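Local coordinates for protein uronate isomerase (Caulobacter crescentus, PDB 2Q01) that catalyses the reversible isomerisation of D-glucuronate to D-fructuronate and of D-galacturonate to D-tagaturonate in bacterial uronate metabolism, at residues L35-P40 with F163-L168; T44-F49 with Q179-I184; H192-Y197 with P476-P481; G246-D251 with Y470-R475. All coordinates share one frame; numbering follows the deposited sequence.

Interaction 1: L35-P40 with F163-L168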
loop_
_atom_site.group_PDB
_atom_site.type_symbol
_atom_site.label_atom_id
_atom_site.label_comp_id
_atom_site.label_asym_id
_atom_site.label_seq_id
_atom_site.Cartn_x
_atom_site.Cartn_y
_atom_site.Cartn_z
ATOM N N LEU B 35 0.851 -0.815 -33.636
ATOM C CA LEU B 35 0.790 -2.276 -33.583
ATOM C C LEU B 35 -0.659 -2.735 -33.414
ATOM O O LEU B 35 -1.471 -2.006 -32.826
ATOM C CB LEU B 35 1.653 -2.817 -32.436
ATOM C CG LEU B 35 3.168 -2.907 -32.634
ATOM C CD1 LEU B 35 3.829 -3.345 -31.348
ATOM C CD2 LEU B 35 3.536 -3.859 -33.767
ATOM N N PRO B 36 -0.995 -3.931 -33.936
ATOM C CA PRO B 36 -2.361 -4.428 -33.764
ATOM C C PRO B 36 -2.731 -4.639 -32.301
ATOM O O PRO B 36 -1.862 -4.919 -31.471
ATOM C CB PRO B 36 -2.345 -5.774 -34.506
ATOM C CG PRO B 36 -1.191 -5.672 -35.463
ATOM C CD PRO B 36 -0.170 -4.877 -34.713
ATOM N N ILE B 37 -4.013 -4.477 -31.997
ATOM C CA ILE B 37 -4.529 -4.691 -30.651
ATOM C C ILE B 37 -4.772 -6.184 -30.391
ATOM O O ILE B 37 -5.483 -6.856 -31.142
ATOM C CB ILE B 37 -5.816 -3.864 -30.420
ATOM C CG1 ILE B 37 -5.481 -2.370 -30.355
ATOM C CG2 ILE B 37 -6.539 -4.302 -29.148
ATOM C CD1 ILE B 37 -6.679 -1.461 -30.538
ATOM N N ILE B 38 -4.148 -6.702 -29.341
ATOM C CA ILE B 38 -4.431 -8.055 -28.869
ATOM C C ILE B 38 -5.187 -7.953 -27.555
ATOM O O ILE B 38 -4.672 -7.424 -26.558
ATOM C CB ILE B 38 -3.154 -8.893 -28.703
ATOM C CG1 ILE B 38 -2.454 -9.044 -30.051
ATOM C CG2 ILE B 38 -3.480 -10.266 -28.116
ATOM C CD1 ILE B 38 -1.002 -9.357 -29.917
ATOM N N SER B 39 -6.414 -8.458 -27.577
ATOM C CA SER B 39 -7.340 -8.296 -26.471
ATOM C C SER B 39 -7.814 -9.664 -25.947
ATOM O O SER B 39 -8.915 -10.114 -26.272
ATOM C CB SER B 39 -8.512 -7.421 -26.920
ATOM O OG SER B 39 -9.394 -7.161 -25.850
ATOM N N PRO B 40 -6.988 -10.315 -25.103
ATOM C CA PRO B 40 -7.175 -11.729 -24.788
ATOM C C PRO B 40 -8.177 -12.027 -23.660
ATOM O O PRO B 40 -8.464 -13.196 -23.397
ATOM C CB PRO B 40 -5.768 -12.176 -24.403
ATOM C CG PRO B 40 -5.098 -10.939 -23.876
ATOM C CD PRO B 40 -5.841 -9.739 -24.374
ATOM N N PHE B 163 -10.089 -0.446 -36.159
ATOM C CA PHE B 163 -9.382 -0.399 -34.877
ATOM C C PHE B 163 -8.095 -1.229 -34.889
ATOM O O PHE B 163 -7.258 -1.100 -33.987
ATOM C CB PHE B 163 -10.289 -0.858 -33.732
ATOM C CG PHE B 163 -11.383 0.121 -33.369
ATOM C CD1 PHE B 163 -11.319 1.462 -33.751
ATOM C CD2 PHE B 163 -12.468 -0.301 -32.602
ATOM C CE1 PHE B 163 -12.329 2.355 -33.401
ATOM C CE2 PHE B 163 -13.480 0.585 -32.241
ATOM C CZ PHE B 163 -13.411 1.916 -32.641
ATOM N N ASN B 164 -7.949 -2.062 -35.919
ATOM C CA ASN B 164 -6.790 -2.934 -36.114
ATOM C C ASN B 164 -6.698 -3.971 -34.998
ATOM O O ASN B 164 -5.638 -4.203 -34.418
ATOM C CB ASN B 164 -5.484 -2.127 -36.284
ATOM C CG ASN B 164 -4.369 -2.927 -36.949
ATOM O OD1 ASN B 164 -3.191 -2.589 -36.814
ATOM N ND2 ASN B 164 -4.735 -3.989 -37.665
ATOM N N ILE B 165 -7.836 -4.582 -34.692
ATOM C CA ILE B 165 -7.874 -5.627 -33.689
ATOM C C ILE B 165 -7.450 -6.923 -34.348
ATOM O O ILE B 165 -8.022 -7.340 -35.353
ATOM C CB ILE B 165 -9.254 -5.741 -33.012
ATOM C CG1 ILE B 165 -9.624 -4.396 -32.370
ATOM C CG2 ILE B 165 -9.252 -6.868 -31.963
ATOM C CD1 ILE B 165 -11.101 -4.202 -32.074
ATOM N N GLU B 166 -6.414 -7.534 -33.789
ATOM C CA GLU B 166 -5.929 -8.808 -34.275
ATOM C C GLU B 166 -6.726 -9.950 -33.655
ATOM O O GLU B 166 -7.226 -10.818 -34.368
ATOM C CB GLU B 166 -4.446 -8.955 -33.968
ATOM C CG GLU B 166 -3.847 -10.219 -34.533
ATOM C CD GLU B 166 -2.382 -10.081 -34.843
ATOM O OE1 GLU B 166 -1.608 -10.899 -34.316
ATOM O OE2 GLU B 166 -2.007 -9.166 -35.613
ATOM N N THR B 167 -6.840 -9.927 -32.327
ATOM C CA THR B 167 -7.563 -10.938 -31.560
ATOM C C THR B 167 -8.478 -10.245 -30.559
ATOM O O THR B 167 -8.053 -9.321 -29.866
ATOM C CB THR B 167 -6.576 -11.858 -30.797
ATOM O OG1 THR B 167 -5.728 -12.529 -31.737
ATOM C CG2 THR B 167 -7.307 -12.892 -29.941
ATOM N N LEU B 168 -9.736 -10.679 -30.507
ATOM C CA LEU B 168 -10.670 -10.239 -29.472
ATOM C C LEU B 168 -11.310 -11.459 -28.827
ATOM O O LEU B 168 -11.889 -12.293 -29.516
ATOM C CB LEU B 168 -11.753 -9.333 -30.067
ATOM C CG LEU B 168 -12.819 -8.727 -29.151
ATOM C CD1 LEU B 168 -12.193 -7.842 -28.080
ATOM C CD2 LEU B 168 -13.818 -7.926 -29.968
#
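Two neighbouring parallel strands of the TIM barrel meet where I37, I38 and S39 pair with I165, T167 and L168. I37 is bonded to the other strand through both its N and its O: the N donates to N164 O (2.9 Å) and the O accepts from E166 N (2.9 Å). Farther along, S39 N donates to T167 O (2.9 Å). Between I37 and I38 the register slips by one residue, so E166 is the extra residue of a beta bulge. With CG anti to the backbone N (chi1 -176°) and the chain extended, the E166 side chain runs alongside the P36 ring, OE2 lying 3.6 Å from P36 CB; its OE1 forms a salt bridge with K467. One face of the pair carries I37 CB against I165 CG1 (4.3 Å), and L168 CD1 touching S39 OG (3.6 Å), a hydroxyl bonded to D417. On the other face I38 CG2 approaches T167 CB (4.4 Å), and T167 OG1 is bonded to H192. The I37 methyl CD1 meets F163 O at 3.5 Å. N164, at positive phi, closes helix 156-162 with a Schellman motif, and the chain enters its strand at once, the helix-to-strand return of a beta/alpha barrel.

Interaction 2: T44-F49 with Q179-I184; sequences TDPSWF and QHHAAI
S47 CB sits squarely over the centre of the H180 ring, 3.5 Å from its centroid and 7° off the normal, in a CH-pi contact. Next to it P46 makes a second one: its CB lies over the H181 face near the rim, 3.8 Å from that centroid, and the two side chains cross obliquely. H181 CG lies anti to its carbonyl carbon (chi1 -69°), swinging CE1 to within 3.5 Å of P46 CB, while NE2 is hydrogen-bonded to T170. About one turn on, I184 CD1 reaches P46 O at 3.4 Å and F49 CB at 3.8 Å. The S47 end is fixed by a capping bond, S47 N donating to D45 OD2 (3.2 Å) from above the carboxylate plane. With H180 replaced by alanine, S47 CB would probably lose the ring face it rests on, leaving a gap between the two helices. The contact thus lays the beginning of helix 47-51 against helix 179-186, with the F49 side chain carried on to L168 of strand 165-169 and to the F422 ring.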
loop_
_atom_site.group_PDB
_atom_site.type_symbol
_atom_site.label_atom_id
_atom_site.label_comp_id
_atom_site.label_asym_id
_atom_site.label_seq_id
_atom_site.Cartn_x
_atom_site.Cartn_y
_atom_site.Cartn_z
ATOM N N THR B 44 -17.184 -8.221 -24.557
ATOM C CA THR B 44 -18.007 -7.774 -25.683
ATOM C C THR B 44 -18.957 -8.896 -26.107
ATOM O O THR B 44 -18.690 -10.076 -25.848
ATOM C CB THR B 44 -17.163 -7.291 -26.903
ATOM O OG1 THR B 44 -16.409 -8.383 -27.444
ATOM C CG2 THR B 44 -16.215 -6.150 -26.509
ATOM N N ASP B 45 -20.066 -8.523 -26.740
ATOM C CA ASP B 45 -21.079 -9.478 -27.182
ATOM C C ASP B 45 -20.665 -10.014 -28.550
ATOM O O ASP B 45 -20.515 -9.235 -29.488
ATOM C CB ASP B 45 -22.440 -8.775 -27.267
ATOM C CG ASP B 45 -23.621 -9.735 -27.293
ATOM O OD1 ASP B 45 -24.739 -9.276 -26.980
ATOM O OD2 ASP B 45 -23.464 -10.926 -27.630
ATOM N N PRO B 46 -20.471 -11.347 -28.665
ATOM C CA PRO B 46 -20.138 -11.999 -29.943
ATOM C C PRO B 46 -21.213 -11.870 -31.025
ATOM O O PRO B 46 -20.906 -11.994 -32.210
ATOM C CB PRO B 46 -19.985 -13.472 -29.553
ATOM C CG PRO B 46 -20.766 -13.619 -28.287
ATOM C CD PRO B 46 -20.530 -12.330 -27.566
ATOM N N SER B 47 -22.456 -11.627 -30.615
ATOM C CA SER B 47 -23.570 -11.462 -31.546
ATOM C C SER B 47 -23.465 -10.177 -32.365
ATOM O O SER B 47 -24.042 -10.090 -33.450
ATOM C CB SER B 47 -24.900 -11.488 -30.798
ATOM O OG SER B 47 -25.111 -10.273 -30.105
ATOM N N TRP B 48 -22.736 -9.191 -31.841
ATOM C CA TRP B 48 -22.479 -7.935 -32.550
ATOM C C TRP B 48 -21.757 -8.160 -33.874
ATOM O O TRP B 48 -22.031 -7.476 -34.853
ATOM C CB TRP B 48 -21.654 -6.970 -31.691
ATOM C CG TRP B 48 -22.350 -6.431 -30.466
ATOM C CD1 TRP B 48 -23.698 -6.385 -30.229
ATOM C CD2 TRP B 48 -21.724 -5.821 -29.330
ATOM N NE1 TRP B 48 -23.946 -5.798 -29.009
ATOM C CE2 TRP B 48 -22.752 -5.442 -28.437
ATOM C CE3 TRP B 48 -20.388 -5.564 -28.975
ATOM C CZ2 TRP B 48 -22.489 -4.827 -27.206
ATOM C CZ3 TRP B 48 -20.126 -4.949 -27.750
ATOM C CH2 TRP B 48 -21.173 -4.588 -26.882
ATOM N N PHE B 49 -20.851 -9.132 -33.897
ATOM C CA PHE B 49 -20.058 -9.422 -35.089
ATOM C C PHE B 49 -20.661 -10.527 -35.951
ATOM O O PHE B 49 -20.323 -10.645 -37.129
ATOM C CB PHE B 49 -18.611 -9.753 -34.702
ATOM C CG PHE B 49 -18.000 -8.747 -33.775
ATOM C CD1 PHE B 49 -17.892 -9.013 -32.414
ATOM C CD2 PHE B 49 -17.565 -7.515 -34.255
ATOM C CE1 PHE B 49 -17.345 -8.074 -31.549
ATOM C CE2 PHE B 49 -17.018 -6.571 -33.397
ATOM C CZ PHE B 49 -16.908 -6.850 -32.043
ATOM N N GLN B 179 -23.015 -20.205 -30.355
ATOM C CA GLN B 179 -23.773 -19.907 -31.562
ATOM C C GLN B 179 -23.136 -18.802 -32.410
ATOM O O GLN B 179 -22.901 -18.977 -33.605
ATOM C CB GLN B 179 -25.167 -19.462 -31.109
ATOM C CG GLN B 179 -26.260 -19.467 -32.151
ATOM C CD GLN B 179 -27.568 -18.906 -31.613
ATOM O OE1 GLN B 179 -28.440 -18.497 -32.381
ATOM N NE2 GLN B 179 -27.707 -18.878 -30.289
ATOM N N HIS B 180 -22.859 -17.670 -31.773
ATOM C CA HIS B 180 -22.419 -16.472 -32.475
ATOM C C HIS B 180 -20.962 -16.544 -32.898
ATOM O O HIS B 180 -20.566 -15.897 -33.859
ATOM C CB HIS B 180 -22.686 -15.235 -31.623
ATOM C CG HIS B 180 -24.117 -15.101 -31.212
ATOM N ND1 HIS B 180 -25.123 -14.819 -32.109
ATOM C CD2 HIS B 180 -24.715 -15.237 -30.005
ATOM C CE1 HIS B 180 -26.279 -14.776 -31.471
ATOM N NE2 HIS B 180 -26.059 -15.027 -30.194
ATOM N N HIS B 181 -20.178 -17.345 -32.186
ATOM C CA HIS B 181 -18.792 -17.590 -32.556
ATOM C C HIS B 181 -18.683 -18.476 -33.785
ATOM O O HIS B 181 -17.806 -18.263 -34.618
ATOM C CB HIS B 181 -18.040 -18.226 -31.395
ATOM C CG HIS B 181 -17.840 -17.303 -30.241
ATOM N ND1 HIS B 181 -18.780 -17.148 -29.247
ATOM C CD2 HIS B 181 -16.820 -16.471 -29.932
ATOM C CE1 HIS B 181 -18.337 -16.275 -28.363
ATOM N NE2 HIS B 181 -17.154 -15.841 -28.760
ATOM N N ALA B 182 -19.562 -19.474 -33.883
ATOM C CA ALA B 182 -19.633 -20.342 -35.062
ATOM C C ALA B 182 -20.026 -19.557 -36.310
ATOM O O ALA B 182 -19.521 -19.825 -37.397
ATOM C CB ALA B 182 -20.600 -21.494 -34.827
ATOM N N ALA B 183 -20.911 -18.576 -36.137
ATOM C CA ALA B 183 -21.381 -17.739 -37.237
ATOM C C ALA B 183 -20.310 -16.764 -37.714
ATOM O O ALA B 183 -20.282 -16.405 -38.891
ATOM C CB ALA B 183 -22.635 -16.991 -36.831
ATOM N N ILE B 184 -19.442 -16.342 -36.797
ATOM C CA ILE B 184 -18.332 -15.448 -37.114
ATOM C C ILE B 184 -17.314 -16.174 -37.984
ATOM O O ILE B 184 -16.865 -15.641 -39.003
ATOM C CB ILE B 184 -17.668 -14.867 -35.834
ATOM C CG1 ILE B 184 -18.513 -13.722 -35.265
ATOM C CG2 ILE B 184 -16.244 -14.359 -36.120
ATOM C CD1 ILE B 184 -18.226 -13.405 -33.799
#

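Interaction 3: H192-Y197 with P476-P481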
loop_
_atom_site.group_PDB
_atom_site.type_symbol
_atom_site.label_atom_id
_atom_site.label_comp_id
_atom_site.label_asym_id
_atom_site.label_seq_id
_atom_site.Cartn_x
_atom_site.Cartn_y
_atom_site.Cartn_z
ATOM N N HIS B 192 -10.782 -12.402 -35.921
ATOM C CA HIS B 192 -10.461 -13.457 -34.971
ATOM C C HIS B 192 -11.121 -13.138 -33.638
ATOM O O HIS B 192 -10.483 -12.650 -32.704
ATOM C CB HIS B 192 -8.941 -13.602 -34.853
ATOM C CG HIS B 192 -8.483 -14.769 -34.030
ATOM N ND1 HIS B 192 -7.678 -14.622 -32.920
ATOM C CD2 HIS B 192 -8.685 -16.100 -34.171
ATOM C CE1 HIS B 192 -7.417 -15.810 -32.404
ATOM N NE2 HIS B 192 -8.016 -16.724 -33.146
ATOM N N VAL B 193 -12.425 -13.391 -33.581
ATOM C CA VAL B 193 -13.190 -13.265 -32.351
ATOM C C VAL B 193 -13.295 -14.647 -31.713
ATOM O O VAL B 193 -13.894 -15.563 -32.278
ATOM C CB VAL B 193 -14.587 -12.655 -32.588
ATOM C CG1 VAL B 193 -15.371 -12.595 -31.284
ATOM C CG2 VAL B 193 -14.465 -11.257 -33.209
ATOM N N ILE B 194 -12.678 -14.794 -30.547
ATOM C CA ILE B 194 -12.665 -16.069 -29.832
ATOM C C ILE B 194 -13.385 -15.956 -28.493
ATOM O O ILE B 194 -13.942 -14.910 -28.159
ATOM C CB ILE B 194 -11.226 -16.623 -29.636
ATOM C CG1 ILE B 194 -10.345 -15.630 -28.871
ATOM C CG2 ILE B 194 -10.614 -16.972 -30.978
ATOM C CD1 ILE B 194 -9.049 -16.226 -28.364
ATOM N N THR B 195 -13.371 -17.043 -27.733
ATOM C CA THR B 195 -14.086 -17.099 -26.464
ATOM C C THR B 195 -13.157 -17.446 -25.295
ATOM O O THR B 195 -11.972 -17.722 -25.491
ATOM C CB THR B 195 -15.288 -18.077 -26.549
ATOM O OG1 THR B 195 -15.970 -18.113 -25.294
ATOM C CG2 THR B 195 -14.834 -19.483 -26.931
ATOM N N ALA B 196 -13.700 -17.391 -24.082
ATOM C CA ALA B 196 -12.992 -17.822 -22.881
ATOM C C ALA B 196 -13.956 -18.600 -21.993
ATOM O O ALA B 196 -15.135 -18.260 -21.911
ATOM C CB ALA B 196 -12.423 -16.625 -22.137
ATOM N N TYR B 197 -13.444 -19.644 -21.341
ATOM C CA TYR B 197 -14.252 -20.544 -20.516
ATOM C C TYR B 197 -14.413 -20.034 -19.085
ATOM O O TYR B 197 -13.456 -20.038 -18.313
ATOM C CB TYR B 197 -13.602 -21.929 -20.502
ATOM C CG TYR B 197 -14.437 -23.038 -19.896
ATOM C CD1 TYR B 197 -15.452 -23.646 -20.631
ATOM C CD2 TYR B 197 -14.182 -23.509 -18.608
ATOM C CE1 TYR B 197 -16.204 -24.671 -20.100
ATOM C CE2 TYR B 197 -14.933 -24.544 -18.061
ATOM C CZ TYR B 197 -15.941 -25.119 -18.820
ATOM O OH TYR B 197 -16.702 -26.135 -18.317
ATOM N N PRO B 476 -5.878 -19.708 -36.444
ATOM C CA PRO B 476 -6.629 -20.716 -37.173
ATOM C C PRO B 476 -6.905 -20.272 -38.610
ATOM O O PRO B 476 -6.784 -19.084 -38.928
ATOM C CB PRO B 476 -7.931 -20.838 -36.373
ATOM C CG PRO B 476 -7.802 -19.905 -35.195
ATOM C CD PRO B 476 -6.744 -18.930 -35.542
ATOM N N ASP B 477 -7.274 -21.229 -39.459
ATOM C CA ASP B 477 -7.497 -20.994 -40.887
ATOM C C ASP B 477 -8.710 -20.110 -41.172
ATOM O O ASP B 477 -8.764 -19.447 -42.209
ATOM C CB ASP B 477 -7.652 -22.327 -41.631
ATOM C CG ASP B 477 -6.482 -23.276 -41.398
ATOM O OD1 ASP B 477 -5.812 -23.644 -42.388
ATOM O OD2 ASP B 477 -6.232 -23.654 -40.231
ATOM N N TRP B 478 -9.671 -20.104 -40.247
ATOM C CA TRP B 478 -10.925 -19.366 -40.421
ATOM C C TRP B 478 -10.806 -17.854 -40.230
ATOM O O TRP B 478 -11.712 -17.101 -40.604
ATOM C CB TRP B 478 -12.037 -19.940 -39.528
ATOM C CG TRP B 478 -11.737 -20.024 -38.045
ATOM C CD1 TRP B 478 -11.356 -21.135 -37.354
ATOM C CD2 TRP B 478 -11.834 -18.962 -37.073
ATOM N NE1 TRP B 478 -11.201 -20.838 -36.019
ATOM C CE2 TRP B 478 -11.487 -19.513 -35.821
ATOM C CE3 TRP B 478 -12.183 -17.603 -37.140
ATOM C CZ2 TRP B 478 -11.470 -18.751 -34.646
ATOM C CZ3 TRP B 478 -12.172 -16.850 -35.974
ATOM C CH2 TRP B 478 -11.815 -17.427 -34.743
ATOM N N ALA B 479 -9.696 -17.426 -39.634
ATOM C CA ALA B 479 -9.400 -16.011 -39.433
ATOM C C ALA B 479 -8.407 -15.495 -40.481
ATOM O O ALA B 479 -7.891 -16.267 -41.297
ATOM C CB ALA B 479 -8.854 -15.792 -38.026
ATOM N N ARG B 480 -8.140 -14.191 -40.452
ATOM C CA ARG B 480 -7.098 -13.588 -41.283
ATOM C C ARG B 480 -5.713 -14.050 -40.835
ATOM O O ARG B 480 -5.541 -14.472 -39.686
ATOM C CB ARG B 480 -7.146 -12.068 -41.166
ATOM C CG ARG B 480 -8.242 -11.408 -41.936
ATOM C CD ARG B 480 -8.423 -10.002 -41.427
ATOM N NE ARG B 480 -9.777 -9.531 -41.677
ATOM C CZ ARG B 480 -10.435 -8.681 -40.899
ATOM N NH1 ARG B 480 -9.876 -8.192 -39.798
ATOM N NH2 ARG B 480 -11.667 -8.326 -41.225
ATOM N N PRO B 481 -4.719 -13.995 -41.744
ATOM C CA PRO B 481 -3.342 -14.038 -41.251
ATOM C C PRO B 481 -2.976 -12.746 -40.502
ATOM O O PRO B 481 -3.609 -11.700 -40.701
ATOM C CB PRO B 481 -2.512 -14.196 -42.530
ATOM C CG PRO B 481 -3.370 -13.657 -43.614
ATOM C CD PRO B 481 -4.782 -13.957 -43.218
#
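P476 begins the contact by laying its CD against the imidazole of H192, 3.5 Å from NE2, the two side chains crossing at about a right angle. From here the chain folds into a type I beta turn that runs to A479 and brings W478 round to the same histidine. The indole swings back because its CG lies between the backbone N and the carbonyl carbon (chi1 55°). P476 CG then covers one of its faces, while the far corner, CH2, comes to 3.4 Å from H192 CD2. The H192 ring and the six-membered ring of W478 are inclined at 31°, their centroids 5.2 Å apart. The same CH2 lies 3.7 Å from V193 O, and I194 CG2 meets the ring at its edge, in plane, 4.0 Å from W478 CH2. All three residues belong to strand 192-194 of the TIM barrel, so the C-terminal loop that follows helix 451-469 packs on a barrel strand. H192 itself is held from another side, its ND1 being bonded to T167 of the neighbouring strand. At the end of the turn, A479 CB lies 3.9 Å from H192 CB. Just beyond, R480 turns to a salt bridge with D161.

Interaction 4: G246-D251 with Y470-R475; sequences GATSSD and YKLDQR
T248 holds its OG1 between the backbone N and the carbonyl carbon (chi1 60°), and this turns the hydroxyl onto Y470 O, to which it donates a hydrogen bond of 2.8 Å. The approach to the carbonyl is bent, with a C=O...donor angle of 144° and the donor tilted 21° from the carbonyl plane. CB of T248 lies 3.1 Å from Y470 O, and the methyl CG2 of T248 lies 3.8 Å from K471 O. L472, whose side chain crosses that of T248 at about a right angle, puts CD1 3.7 Å from T248 OG1, giving the bonded hydroxyl an apolar neighbour. A valine in place of T248 would probably leave Y470 O without its hydroxyl donor. K471 reaches away to the backbone O of G303. At positive phi K471 is the C-prime residue of a Schellman motif, with L472 N bonding back to K467 O and K471 N to K468 O. The threonine just ahead of barrel strand 249-252 is thus fastened to the residue that follows the last turn of helix 451-469, at a helix end closed by a Schellman motif.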
loop_
_atom_site.group_PDB
_atom_site.type_symbol
_atom_site.label_atom_id
_atom_site.label_comp_id
_atom_site.label_asym_id
_atom_site.label_seq_id
_atom_site.Cartn_x
_atom_site.Cartn_y
_atom_site.Cartn_z
ATOM N N GLY B 246 -12.051 -21.553 -30.599
ATOM C CA GLY B 246 -10.859 -20.713 -30.617
ATOM C C GLY B 246 -10.280 -20.317 -29.274
ATOM O O GLY B 246 -9.255 -19.633 -29.230
ATOM N N ALA B 247 -10.927 -20.738 -28.186
ATOM C CA ALA B 247 -10.473 -20.417 -26.829
ATOM C C ALA B 247 -9.089 -20.962 -26.514
ATOM O O ALA B 247 -8.728 -22.068 -26.921
ATOM C CB ALA B 247 -11.464 -20.907 -25.791
ATOM N N THR B 248 -8.315 -20.153 -25.803
ATOM C CA THR B 248 -7.000 -20.547 -25.318
ATOM C C THR B 248 -6.936 -20.367 -23.807
ATOM O O THR B 248 -5.957 -20.758 -23.168
ATOM C CB THR B 248 -5.874 -19.702 -25.965
ATOM O OG1 THR B 248 -6.066 -18.314 -25.659
ATOM C CG2 THR B 248 -5.827 -19.880 -27.483
ATOM N N SER B 249 -7.995 -19.790 -23.242
ATOM C CA SER B 249 -7.997 -19.443 -21.829
ATOM C C SER B 249 -9.272 -19.823 -21.082
ATOM O O SER B 249 -10.332 -20.018 -21.677
ATOM C CB SER B 249 -7.705 -17.950 -21.655
ATOM O OG SER B 249 -7.476 -17.638 -20.294
ATOM N N SER B 250 -9.149 -19.944 -19.764
ATOM C CA SER B 250 -10.301 -20.091 -18.890
ATOM C C SER B 250 -10.266 -18.946 -17.874
ATOM O O SER B 250 -9.218 -18.327 -17.665
ATOM C CB SER B 250 -10.332 -21.467 -18.217
ATOM O OG SER B 250 -9.601 -21.476 -17.010
ATOM N N ASP B 251 -11.404 -18.653 -17.255
ATOM C CA ASP B 251 -11.500 -17.514 -16.334
ATOM C C ASP B 251 -12.317 -17.858 -15.086
ATOM O O ASP B 251 -13.362 -18.493 -15.181
ATOM C CB ASP B 251 -12.089 -16.296 -17.056
ATOM C CG ASP B 251 -12.114 -15.052 -16.186
ATOM O OD1 ASP B 251 -11.207 -14.896 -15.340
ATOM O OD2 ASP B 251 -13.037 -14.224 -16.349
ATOM N N TYR B 470 -0.956 -16.249 -23.866
ATOM C CA TYR B 470 -2.293 -16.724 -24.203
ATOM C C TYR B 470 -2.299 -17.690 -25.382
ATOM O O TYR B 470 -3.344 -17.923 -25.975
ATOM C CB TYR B 470 -3.224 -15.544 -24.482
ATOM C CG TYR B 470 -3.613 -14.806 -23.233
ATOM C CD1 TYR B 470 -2.864 -13.724 -22.777
ATOM C CD2 TYR B 470 -4.724 -15.199 -22.492
ATOM C CE1 TYR B 470 -3.217 -13.060 -21.610
ATOM C CE2 TYR B 470 -5.084 -14.539 -21.331
ATOM C CZ TYR B 470 -4.328 -13.470 -20.898
ATOM O OH TYR B 470 -4.692 -12.815 -19.751
ATOM N N LYS B 471 -1.125 -18.232 -25.715
ATOM C CA LYS B 471 -0.952 -19.256 -26.759
ATOM C C LYS B 471 -1.635 -18.894 -28.089
ATOM O O LYS B 471 -2.289 -19.722 -28.729
ATOM C CB LYS B 471 -1.381 -20.638 -26.237
ATOM C CG LYS B 471 -0.628 -21.104 -24.982
ATOM C CD LYS B 471 -1.221 -22.393 -24.428
ATOM C CE LYS B 471 -0.438 -22.895 -23.220
ATOM N NZ LYS B 471 -0.889 -24.254 -22.771
ATOM N N LEU B 472 -1.461 -17.635 -28.485
ATOM C CA LEU B 472 -2.104 -17.059 -29.659
ATOM C C LEU B 472 -1.234 -17.135 -30.917
ATOM O O LEU B 472 -1.563 -16.532 -31.945
ATOM C CB LEU B 472 -2.478 -15.603 -29.361
ATOM C CG LEU B 472 -3.922 -15.198 -29.053
ATOM C CD1 LEU B 472 -4.746 -16.325 -28.489
ATOM C CD2 LEU B 472 -3.919 -14.033 -28.096
ATOM N N ASP B 473 -0.143 -17.896 -30.832
ATOM C CA ASP B 473 0.845 -17.993 -31.906
ATOM C C ASP B 473 0.396 -18.830 -33.107
ATOM O O ASP B 473 0.961 -18.703 -34.196
ATOM C CB ASP B 473 2.180 -18.507 -31.357
ATOM C CG ASP B 473 2.929 -17.450 -30.550
ATOM O OD1 ASP B 473 3.619 -17.824 -29.576
ATOM O OD2 ASP B 473 2.832 -16.248 -30.886
ATOM N N GLN B 474 -0.609 -19.679 -32.910
ATOM C CA GLN B 474 -1.223 -20.404 -34.019
ATOM C C GLN B 474 -2.562 -19.772 -34.369
ATOM O O GLN B 474 -3.558 -19.997 -33.679
ATOM C CB GLN B 474 -1.425 -21.892 -33.695
ATOM C CG GLN B 474 -0.160 -22.677 -33.368
ATOM C CD GLN B 474 -0.059 -23.041 -31.894
ATOM O OE1 GLN B 474 -0.237 -24.201 -31.522
ATOM N NE2 GLN B 474 0.216 -22.050 -31.049
ATOM N N ARG B 475 -2.575 -18.962 -35.428
ATOM C CA ARG B 475 -3.824 -18.459 -35.992
ATOM C C ARG B 475 -4.554 -19.617 -36.656
ATOM O O ARG B 475 -3.929 -20.433 -37.340
ATOM C CB ARG B 475 -3.574 -17.366 -37.040
ATOM C CG ARG B 475 -3.160 -16.014 -36.490
ATOM C CD ARG B 475 -4.333 -15.224 -35.943
ATOM N NE ARG B 475 -5.003 -14.415 -36.960
ATOM C CZ ARG B 475 -5.650 -13.281 -36.695
ATOM N NH1 ARG B 475 -6.239 -12.589 -37.665
ATOM N NH2 ARG B 475 -5.701 -12.828 -35.454
#

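In the fold
Centres of interactions 1, 3 and 4 lie about 9 to 13 Å apart on the TIM barrel; interaction 2 is about 11 Å from interaction 3 but about 16 and 17 Å from 1 and 4. Strands 37-39, 165-169 and 192-194 stand in that order in one parallel sheet: interaction 1 joins the first two, and interaction 3 packs on the third, which is bonded to the middle one through L168. Y197 O probably accepts a hydrogen bond from D251 N, continuing the barrel towards strand 249-252. Interactions 1 and 2 alternate along the sequence, each strand being followed by the helix used next. Interaction 4 is nested within the loop closed by interaction 3, and R475 bonds to both E166 and R480. The C-terminal loop thereby ties together the early strands.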